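Local coordinates for protein glutamate--tRNA ligase (Methanothermobacter thermautotrophicus, PDB 3AII) that probably attaches glutamate to tRNA(Glu), first activating the amino acid with ATP and then transferring it to the acceptor end of the tRNA, at residues A407-L418 with L442-L453; G454-N465 with Y468-G479. All blocks are in the same frame, centred on the assembly; numbering follows the deposited sequence.

Contact 1. Residues A407-L418 with L442-L453; sequences AADPVKLEVVGL and LRGEVYLPGDDL
Lys-412 lies obliquely across Tyr-447: its CG sits over one face of the ring, and its CB comes 3.6 Å from Tyr-447 CE2. With CG anti to the backbone N (chi1 -173°) and the chain extended beyond it, Lys-412 runs past the phenol to Glu-445. There NZ forms a long salt bridge, 3.4 Å from Glu-445 OE1, while CE lies alongside the same oxygen. A lysine in place of Glu-445 would probably leave the Lys-412 ammonium without this mate and set two positive charges against each other. On the opposite face of the sheet the contacts are apolar. Leu-413 meets Leu-448 at about a right angle, CD1 to CD1 at 3.8 Å, and Val-411 CG1 touches Leu-453 CD2 at 3.6 Å. Strands 410-416 and 445-449 are antiparallel, with straight hydrogen bonds in both directions between Leu-413 and Val-446 (N to O 2.8 Å each way). Gly-450 N is shared by Ala-408 O and, weakly, Asp-409 O. Asp-409 OD2 and Asp-451 OD1, 3.3 Å apart, are two acceptors of like charge without a hydrogen bond between them. The sheet is thus amphipathic, Lys-412 and Glu-445 sharing a face with Tyr-447; the close aspartates may raise the proton affinity of one carboxylate.

Contact 2. Residues G454-N465 with Y468-G479; sequences GEGPLRLIDAVN and YSGGELRYHSEG
Asn-465 and Arg-459 carry the polar centre of this contact with residues 477-479. Both hydrogen bonds from Asn-465 ND2 lie in its amide plane, one to Ser-477 OG and one to Gly-479 O, each 2.9 Å. The amide is fixed from its other end too, because Arg-459 NH1 donates to Asn-465 OD1 in the guanidinium plane. The extended Arg-459 chain also carries NH1 to Glu-478 O at 2.9 Å, approaching from above that carbonyl plane, and a water joins Arg-459 NH2 to Glu-478 O. At the far end Glu-455 OE2 takes the N-H of Gly-470 almost straight (2.7 Å, 177°), gripping the type I' turn 469-472. Gly-456 and Tyr-468 exchange backbone hydrogen bonds beside it. Outward from these, Val-464 CG1 meets the edge of the Tyr-475 ring, 3.8 Å from CE1, and Leu-458 lies side by side with Tyr-468, its CD1 4.1 Å from Tyr-468 CB. A classic beta bulge sets His-476 and Ser-477 against Asn-465, and a second sets Ala-463 and Val-464 against Leu-460. The whole is a beta meander of two successive hairpins, 456-460 with 464-469 and 464-469 with 472-477, in the anticodon-binding region of this class I synthetase.

In the fold
Contacts 1 and 2 follow one another along the chain, strand 445-449 leading on to strand 456-460, and their centres lie about 9 Å apart. Strands 410-416 and 472-477 are neighbours in one sheet: Val-416 N to Leu-473 O and Val-416 O to Tyr-475 N, both 2.8 Å, are probable hydrogen bonds. Leu-413 from contact 1 also packs on Tyr-468 and Leu-473 from contact 2, while strand 489-495 lies between strands 445-449 and 456-460. All four segments belong to the anticodon-binding part of the protein. The centres of contacts 1 and 2 lie about 40 and 45 Å from the centre of the chain; the predicted HIGH motif lies in the catalytic domain.

Contact 1. Residues A407-L418 with L442-L453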
loop_
_atom_site.group_PDB
_atom_site.type_symbol
_atom_site.label_atom_id
_atom_site.label_comp_id
_atom_site.label_asym_id
_atom_site.label_seq_id
_atom_site.Cartn_x
_atom_site.Cartn_y
_atom_site.Cartn_z
ATOM N N ALA A 407 14.754 14.907 22.195
ATOM C CA ALA A 407 13.920 15.905 22.858
ATOM C C ALA A 407 13.336 16.846 21.807
ATOM O O ALA A 407 14.047 17.709 21.282
ATOM C CB ALA A 407 14.747 16.686 23.878
ATOM N N ALA A 408 12.053 16.658 21.503
ATOM C CA ALA A 408 11.323 17.524 20.576
ATOM C C ALA A 408 11.116 18.905 21.202
ATOM O O ALA A 408 10.869 19.000 22.397
ATOM C CB ALA A 408 9.988 16.912 20.265
ATOM N N ASP A 409 11.188 19.956 20.383
ATOM C CA ASP A 409 10.972 21.336 20.851
ATOM C C ASP A 409 11.669 21.573 22.185
ATOM O O ASP A 409 11.042 21.937 23.185
ATOM C CB ASP A 409 9.479 21.643 20.952
ATOM C CG ASP A 409 8.798 21.668 19.591
ATOM O OD1 ASP A 409 9.466 21.992 18.582
ATOM O OD2 ASP A 409 7.596 21.357 19.530
ATOM N N PRO A 410 12.985 21.367 22.200
ATOM C CA PRO A 410 13.705 21.302 23.466
ATOM C C PRO A 410 13.839 22.663 24.138
ATOM O O PRO A 410 13.879 23.702 23.479
ATOM C CB PRO A 410 15.076 20.777 23.050
ATOM C CG PRO A 410 15.234 21.252 21.633
ATOM C CD PRO A 410 13.868 21.138 21.044
ATOM N N VAL A 411 13.862 22.629 25.461
ATOM C CA VAL A 411 14.226 23.810 26.226
ATOM C C VAL A 411 15.561 23.542 26.917
ATOM O O VAL A 411 15.782 22.481 27.498
ATOM C CB VAL A 411 13.134 24.221 27.223
ATOM C CG1 VAL A 411 12.752 23.059 28.113
ATOM C CG2 VAL A 411 13.597 25.422 28.055
ATOM N N LYS A 412 16.479 24.497 26.805
ATOM C CA LYS A 412 17.807 24.313 27.369
ATOM C C LYS A 412 17.796 24.855 28.787
ATOM O O LYS A 412 17.487 26.025 29.000
ATOM C CB LYS A 412 18.870 25.022 26.534
ATOM C CG LYS A 412 20.284 24.727 26.970
ATOM C CD LYS A 412 21.303 25.417 26.068
ATOM C CE LYS A 412 22.719 25.003 26.424
ATOM N NZ LYS A 412 23.741 25.794 25.680
ATOM N N LEU A 413 18.123 23.996 29.748
ATOM C CA LEU A 413 18.019 24.345 31.156
ATOM C C LEU A 413 19.260 23.930 31.936
ATOM O O LEU A 413 19.775 22.820 31.774
ATOM C CB LEU A 413 16.793 23.681 31.778
ATOM C CG LEU A 413 15.431 24.114 31.234
ATOM C CD1 LEU A 413 14.317 23.143 31.634
ATOM C CD2 LEU A 413 15.137 25.520 31.743
ATOM N N GLU A 414 19.737 24.826 32.793
ATOM C CA GLU A 414 20.825 24.498 33.700
ATOM C C GLU A 414 20.266 23.722 34.877
ATOM O O GLU A 414 19.227 24.096 35.424
ATOM C CB GLU A 414 21.473 25.784 34.223
ATOM C CG GLU A 414 22.525 25.539 35.261
ATOM C CD GLU A 414 23.246 26.808 35.649
ATOM O OE1 GLU A 414 22.691 27.899 35.397
ATOM O OE2 GLU A 414 24.363 26.711 36.204
ATOM N N VAL A 415 20.935 22.640 35.274
ATOM C CA VAL A 415 20.535 21.957 36.502
ATOM C C VAL A 415 21.183 22.709 37.659
ATOM O O VAL A 415 22.328 22.453 38.017
ATOM C CB VAL A 415 20.942 20.463 36.505
ATOM C CG1 VAL A 415 20.496 19.784 37.798
ATOM C CG2 VAL A 415 20.335 19.760 35.283
ATOM N N VAL A 416 20.458 23.680 38.207
ATOM C CA VAL A 416 21.010 24.549 39.247
ATOM C C VAL A 416 21.246 23.775 40.536
ATOM O O VAL A 416 20.360 23.089 41.033
ATOM C CB VAL A 416 20.064 25.729 39.530
ATOM C CG1 VAL A 416 20.578 26.575 40.693
ATOM C CG2 VAL A 416 19.886 26.577 38.267
ATOM N N GLY A 417 22.463 23.850 41.061
ATOM C CA GLY A 417 22.780 23.154 42.295
ATOM C C GLY A 417 23.257 21.719 42.129
ATOM O O GLY A 417 23.416 21.005 43.123
ATOM N N LEU A 418 23.481 21.284 40.888
ATOM C CA LEU A 418 24.058 19.959 40.663
ATOM C C LEU A 418 25.386 19.882 41.417
ATOM O O LEU A 418 26.276 20.713 41.203
ATOM C CB LEU A 418 24.287 19.723 39.171
ATOM C CG LEU A 418 24.846 18.358 38.772
ATOM C CD1 LEU A 418 23.843 17.250 39.093
ATOM C CD2 LEU A 418 25.206 18.350 37.285
ATOM N N LEU A 442 26.092 14.043 32.335
ATOM C CA LEU A 442 25.378 15.205 32.845
ATOM C C LEU A 442 26.379 16.101 33.580
ATOM O O LEU A 442 26.967 15.689 34.583
ATOM C CB LEU A 442 24.271 14.741 33.795
ATOM C CG LEU A 442 23.629 15.865 34.606
ATOM C CD1 LEU A 442 22.882 16.797 33.673
ATOM C CD2 LEU A 442 22.708 15.302 35.687
ATOM N N ARG A 443 26.593 17.312 33.069
ATOM C CA ARG A 443 27.650 18.185 33.606
ATOM C C ARG A 443 27.098 19.491 34.146
ATOM O O ARG A 443 27.609 20.029 35.136
ATOM C CB ARG A 443 28.702 18.507 32.538
ATOM C CG ARG A 443 29.670 17.385 32.231
ATOM C CD ARG A 443 30.669 17.810 31.162
ATOM N NE ARG A 443 31.536 18.897 31.613
ATOM C CZ ARG A 443 32.450 19.489 30.850
ATOM N NH1 ARG A 443 32.617 19.103 29.591
ATOM N NH2 ARG A 443 33.198 20.469 31.345
ATOM N N GLY A 444 26.085 20.028 33.473
ATOM C CA GLY A 444 25.443 21.249 33.932
ATOM C C GLY A 444 24.129 21.549 33.235
ATOM O O GLY A 444 23.092 21.653 33.881
ATOM N N GLU A 445 24.166 21.682 31.913
ATOM C CA GLU A 445 22.965 22.027 31.156
ATOM C C GLU A 445 22.397 20.812 30.434
ATOM O O GLU A 445 23.141 19.927 30.005
ATOM C CB GLU A 445 23.266 23.118 30.125
ATOM C CG GLU A 445 23.465 24.508 30.730
ATOM C CD GLU A 445 23.821 25.536 29.678
ATOM O OE1 GLU A 445 24.705 25.247 28.843
ATOM O OE2 GLU A 445 23.221 26.631 29.688
ATOM N N VAL A 446 21.078 20.780 30.301
ATOM C CA VAL A 446 20.415 19.724 29.536
ATOM C C VAL A 446 19.354 20.314 28.633
ATOM O O VAL A 446 18.880 21.435 28.851
ATOM C CB VAL A 446 19.724 18.683 30.446
ATOM C CG1 VAL A 446 20.718 18.018 31.357
ATOM C CG2 VAL A 446 18.579 19.334 31.273
ATOM N N TYR A 447 18.980 19.554 27.610
ATOM C CA TYR A 447 17.783 19.864 26.847
ATOM C C TYR A 447 16.650 18.961 27.310
ATOM O O TYR A 447 16.818 17.737 27.392
ATOM C CB TYR A 447 18.031 19.636 25.355
ATOM C CG TYR A 447 18.961 20.643 24.712
ATOM C CD1 TYR A 447 20.281 20.314 24.438
ATOM C CD2 TYR A 447 18.501 21.903 24.334
ATOM C CE1 TYR A 447 21.135 21.221 23.830
ATOM C CE2 TYR A 447 19.348 22.820 23.726
ATOM C CZ TYR A 447 20.659 22.467 23.469
ATOM O OH TYR A 447 21.509 23.363 22.854
ATOM N N LEU A 448 15.503 19.551 27.637
ATOM C CA LEU A 448 14.305 18.770 27.938
ATOM C C LEU A 448 13.250 19.000 26.871
ATOM O O LEU A 448 13.152 20.097 26.320
ATOM C CB LEU A 448 13.696 19.169 29.284
ATOM C CG LEU A 448 14.541 19.027 30.538
ATOM C CD1 LEU A 448 13.700 19.368 31.780
ATOM C CD2 LEU A 448 15.078 17.628 30.642
ATOM N N PRO A 449 12.447 17.972 26.581
ATOM C CA PRO A 449 11.354 18.161 25.620
ATOM C C PRO A 449 10.387 19.202 26.145
ATOM O O PRO A 449 9.915 19.082 27.272
ATOM C CB PRO A 449 10.684 16.782 25.558
ATOM C CG PRO A 449 11.121 16.071 26.808
ATOM C CD PRO A 449 12.473 16.617 27.160
ATOM N N GLY A 450 10.112 20.226 25.349
ATOM C CA GLY A 450 9.367 21.371 25.847
ATOM C C GLY A 450 7.858 21.226 25.893
ATOM O O GLY A 450 7.188 21.982 26.593
ATOM N N ASP A 451 7.318 20.262 25.154
ATOM C CA ASP A 451 5.867 20.127 25.017
ATOM C C ASP A 451 5.175 19.602 26.275
ATOM O O ASP A 451 5.478 18.511 26.759
ATOM C CB ASP A 451 5.516 19.248 23.812
ATOM C CG ASP A 451 5.910 19.889 22.492
ATOM O OD1 ASP A 451 6.041 21.133 22.452
ATOM O OD2 ASP A 451 6.086 19.151 21.496
ATOM N N ASP A 452 4.231 20.386 26.786
ATOM C CA ASP A 452 3.488 20.017 27.984
ATOM C C ASP A 452 4.432 19.861 29.165
ATOM O O ASP A 452 4.212 19.029 30.041
ATOM C CB ASP A 452 2.707 18.721 27.763
ATOM C CG ASP A 452 1.627 18.866 26.707
ATOM O OD1 ASP A 452 1.309 20.016 26.337
ATOM O OD2 ASP A 452 1.097 17.830 26.251
ATOM N N LEU A 453 5.496 20.656 29.167
ATOM C CA LEU A 453 6.446 20.655 30.270
ATOM C C LEU A 453 5.986 21.667 31.314
ATOM O O LEU A 453 6.211 22.870 31.174
ATOM C CB LEU A 453 7.843 21.024 29.772
ATOM C CG LEU A 453 8.937 21.073 30.839
ATOM C CD1 LEU A 453 9.122 19.706 31.474
ATOM C CD2 LEU A 453 10.244 21.573 30.253
#

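Contact 2. Residues G454-N465 with Y468-G479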
loop_
_atom_site.group_PDB
_atom_site.type_symbol
_atom_site.label_atom_id
_atom_site.label_comp_id
_atom_site.label_asym_id
_atom_site.label_seq_id
_atom_site.Cartn_x
_atom_site.Cartn_y
_atom_site.Cartn_z
ATOM N N GLY A 454 5.332 21.178 32.361
ATOM C CA GLY A 454 4.846 22.058 33.405
ATOM C C GLY A 454 5.741 22.028 34.627
ATOM O O GLY A 454 6.730 21.305 34.664
ATOM N N GLU A 455 5.383 22.809 35.636
ATOM C CA GLU A 455 6.188 22.889 36.849
ATOM C C GLU A 455 6.016 21.638 37.707
ATOM O O GLU A 455 4.985 20.961 37.640
ATOM C CB GLU A 455 5.812 24.138 37.644
ATOM C CG GLU A 455 6.086 25.440 36.899
ATOM C CD GLU A 455 5.692 26.663 37.703
ATOM O OE1 GLU A 455 4.504 26.774 38.073
ATOM O OE2 GLU A 455 6.569 27.515 37.965
ATOM N N GLY A 456 7.039 21.323 38.492
ATOM C CA GLY A 456 6.961 20.207 39.413
ATOM C C GLY A 456 8.187 19.328 39.375
ATOM O O GLY A 456 9.160 19.641 38.684
ATOM N N PRO A 457 8.151 18.217 40.118
ATOM C CA PRO A 457 9.311 17.332 40.226
ATOM C C PRO A 457 9.446 16.427 39.005
ATOM O O PRO A 457 8.449 15.918 38.488
ATOM C CB PRO A 457 8.995 16.495 41.467
ATOM C CG PRO A 457 7.489 16.438 41.480
ATOM C CD PRO A 457 7.044 17.793 40.996
ATOM N N LEU A 458 10.686 16.252 38.556
ATOM C CA LEU A 458 10.994 15.413 37.407
ATOM C C LEU A 458 12.165 14.525 37.756
ATOM O O LEU A 458 13.042 14.908 38.518
ATOM C CB LEU A 458 11.406 16.268 36.202
ATOM C CG LEU A 458 10.407 17.306 35.696
ATOM C CD1 LEU A 458 11.082 18.303 34.739
ATOM C CD2 LEU A 458 9.226 16.619 35.029
ATOM N N ARG A 459 12.186 13.339 37.167
ATOM C CA ARG A 459 13.374 12.511 37.222
ATOM C C ARG A 459 13.910 12.401 35.810
ATOM O O ARG A 459 13.241 11.844 34.920
ATOM C CB ARG A 459 13.057 11.119 37.758
ATOM C CG ARG A 459 14.282 10.213 37.697
ATOM C CD ARG A 459 14.129 8.981 38.546
ATOM N NE ARG A 459 15.277 8.092 38.357
ATOM C CZ ARG A 459 16.453 8.231 38.968
ATOM N NH1 ARG A 459 16.672 9.231 39.824
ATOM N NH2 ARG A 459 17.422 7.357 38.713
ATOM N N LEU A 460 15.099 12.948 35.594
ATOM C CA LEU A 460 15.759 12.783 34.309
ATOM C C LEU A 460 16.181 11.320 34.282
ATOM O O LEU A 460 16.940 10.881 35.151
ATOM C CB LEU A 460 16.982 13.691 34.185
ATOM C CG LEU A 460 16.965 15.194 34.488
ATOM C CD1 LEU A 460 17.993 15.912 33.605
ATOM C CD2 LEU A 460 15.599 15.826 34.326
ATOM N N ILE A 461 15.688 10.573 33.295
ATOM C CA ILE A 461 15.803 9.110 33.307
ATOM C C ILE A 461 17.223 8.626 33.594
ATOM O O ILE A 461 18.169 9.058 32.949
ATOM C CB ILE A 461 15.273 8.498 32.008
ATOM C CG1 ILE A 461 13.751 8.687 31.931
ATOM C CG2 ILE A 461 15.672 7.003 31.897
ATOM C CD1 ILE A 461 13.166 8.367 30.569
ATOM N N ASP A 462 17.353 7.742 34.588
ATOM C CA ASP A 462 18.644 7.175 34.984
ATOM C C ASP A 462 19.673 8.167 35.546
ATOM O O ASP A 462 20.825 7.794 35.787
ATOM C CB ASP A 462 19.257 6.378 33.820
ATOM C CG ASP A 462 18.545 5.057 33.586
ATOM O OD1 ASP A 462 17.821 4.604 34.497
ATOM O OD2 ASP A 462 18.707 4.463 32.499
ATOM N N ALA A 463 19.262 9.411 35.805
ATOM C CA ALA A 463 20.224 10.455 36.132
ATOM C C ALA A 463 20.006 11.103 37.501
ATOM O O ALA A 463 20.622 10.696 38.485
ATOM C CB ALA A 463 20.239 11.514 35.019
ATOM N N VAL A 464 19.138 12.107 37.561
ATOM C CA VAL A 464 18.951 12.868 38.802
ATOM C C VAL A 464 17.510 13.305 38.922
ATOM O O VAL A 464 16.768 13.285 37.948
ATOM C CB VAL A 464 19.829 14.143 38.851
ATOM C CG1 VAL A 464 21.308 13.782 38.942
ATOM C CG2 VAL A 464 19.541 15.036 37.642
ATOM N N ASN A 465 17.112 13.727 40.118
ATOM C CA ASN A 465 15.768 14.250 40.330
ATOM C C ASN A 465 15.863 15.762 40.487
ATOM O O ASN A 465 16.756 16.258 41.163
ATOM C CB ASN A 465 15.161 13.636 41.594
ATOM C CG ASN A 465 15.300 12.126 41.624
ATOM O OD1 ASN A 465 15.058 11.459 40.623
ATOM N ND2 ASN A 465 15.707 11.582 42.771
ATOM N N TYR A 468 11.259 21.669 38.588
ATOM C CA TYR A 468 11.142 22.727 37.600
ATOM C C TYR A 468 10.088 23.713 38.095
ATOM O O TYR A 468 8.918 23.362 38.225
ATOM C CB TYR A 468 10.738 22.127 36.242
ATOM C CG TYR A 468 10.727 23.106 35.086
ATOM C CD1 TYR A 468 11.791 23.966 34.866
ATOM C CD2 TYR A 468 9.642 23.165 34.207
ATOM C CE1 TYR A 468 11.786 24.860 33.807
ATOM C CE2 TYR A 468 9.628 24.060 33.153
ATOM C CZ TYR A 468 10.702 24.898 32.955
ATOM O OH TYR A 468 10.709 25.792 31.905
ATOM N N SER A 469 10.500 24.939 38.390
ATOM C CA SER A 469 9.520 25.953 38.760
ATOM C C SER A 469 10.072 27.345 38.537
ATOM O O SER A 469 11.276 27.565 38.643
ATOM C CB SER A 469 9.033 25.771 40.202
ATOM O OG SER A 469 10.061 26.031 41.135
ATOM N N GLY A 470 9.181 28.267 38.180
ATOM C CA GLY A 470 9.581 29.624 37.866
ATOM C C GLY A 470 10.537 29.674 36.695
ATOM O O GLY A 470 11.303 30.625 36.556
ATOM N N GLY A 471 10.497 28.644 35.851
ATOM C CA GLY A 471 11.344 28.588 34.676
ATOM C C GLY A 471 12.764 28.171 35.001
ATOM O O GLY A 471 13.666 28.286 34.173
ATOM N N GLU A 472 12.972 27.683 36.219
ATOM C CA GLU A 472 14.302 27.275 36.634
ATOM C C GLU A 472 14.328 25.806 37.016
ATOM O O GLU A 472 13.413 25.301 37.649
ATOM C CB GLU A 472 14.760 28.117 37.822
ATOM C CG GLU A 472 16.081 27.668 38.395
ATOM C CD GLU A 472 16.556 28.577 39.512
ATOM O OE1 GLU A 472 15.923 28.579 40.592
ATOM O OE2 GLU A 472 17.559 29.279 39.303
ATOM N N LEU A 473 15.381 25.113 36.622
ATOM C CA LEU A 473 15.489 23.702 36.942
ATOM C C LEU A 473 16.466 23.530 38.099
ATOM O O LEU A 473 17.639 23.862 37.953
ATOM C CB LEU A 473 15.954 22.944 35.693
ATOM C CG LEU A 473 15.740 21.435 35.658
ATOM C CD1 LEU A 473 14.258 21.103 35.620
ATOM C CD2 LEU A 473 16.462 20.822 34.467
ATOM N N ARG A 474 15.995 23.040 39.252
ATOM C CA ARG A 474 16.856 22.920 40.429
ATOM C C ARG A 474 17.081 21.480 40.884
ATOM O O ARG A 474 16.141 20.704 40.999
ATOM C CB ARG A 474 16.304 23.737 41.602
ATOM C CG ARG A 474 16.996 23.420 42.913
ATOM C CD ARG A 474 16.633 24.408 44.012
ATOM N NE ARG A 474 17.102 25.760 43.726
ATOM C CZ ARG A 474 18.367 26.153 43.842
ATOM N NH1 ARG A 474 18.703 27.407 43.567
ATOM N NH2 ARG A 474 19.299 25.285 44.218
ATOM N N TYR A 475 18.342 21.146 41.155
ATOM C CA TYR A 475 18.731 19.823 41.638
ATOM C C TYR A 475 18.045 19.496 42.955
ATOM O O TYR A 475 17.972 20.354 43.849
ATOM C CB TYR A 475 20.244 19.773 41.852
ATOM C CG TYR A 475 20.724 18.441 42.363
ATOM C CD1 TYR A 475 20.930 17.385 41.486
ATOM C CD2 TYR A 475 20.966 18.229 43.718
ATOM C CE1 TYR A 475 21.364 16.155 41.934
ATOM C CE2 TYR A 475 21.396 16.999 44.174
ATOM C CZ TYR A 475 21.600 15.969 43.279
ATOM O OH TYR A 475 22.038 14.744 43.729
ATOM N N HIS A 476 17.545 18.268 43.080
ATOM C CA HIS A 476 16.989 17.793 44.346
ATOM C C HIS A 476 17.783 16.631 44.945
ATOM O O HIS A 476 18.186 16.682 46.111
ATOM C CB HIS A 476 15.510 17.409 44.204
ATOM C CG HIS A 476 14.906 16.885 45.468
ATOM N ND1 HIS A 476 14.909 15.548 45.793
ATOM C CD2 HIS A 476 14.296 17.522 46.501
ATOM C CE1 HIS A 476 14.317 15.376 46.962
ATOM N NE2 HIS A 476 13.934 16.557 47.413
ATOM N N SER A 477 18.010 15.584 44.153
ATOM C CA SER A 477 18.622 14.367 44.679
ATOM C C SER A 477 18.946 13.471 43.495
ATOM O O SER A 477 18.773 13.881 42.357
ATOM C CB SER A 477 17.634 13.638 45.588
ATOM O OG SER A 477 16.386 13.461 44.920
ATOM N N GLU A 478 19.386 12.247 43.764
ATOM C CA GLU A 478 19.842 11.365 42.688
ATOM C C GLU A 478 19.145 10.005 42.666
ATOM O O GLU A 478 18.963 9.419 41.600
ATOM C CB GLU A 478 21.366 11.179 42.750
ATOM C CG GLU A 478 21.925 10.306 41.621
ATOM C CD GLU A 478 23.452 10.310 41.538
ATOM O OE1 GLU A 478 24.092 11.220 42.103
ATOM O OE2 GLU A 478 24.016 9.400 40.893
ATOM N N GLY A 479 18.749 9.504 43.833
ATOM C CA GLY A 479 18.237 8.143 43.936
ATOM C C GLY A 479 16.797 7.885 43.522
ATOM O O GLY A 479 15.984 8.798 43.427
HETATM O O HOH W 1 20.117 7.628 39.849
HETATM O O HOH W 2 22.541 8.733 38.611
#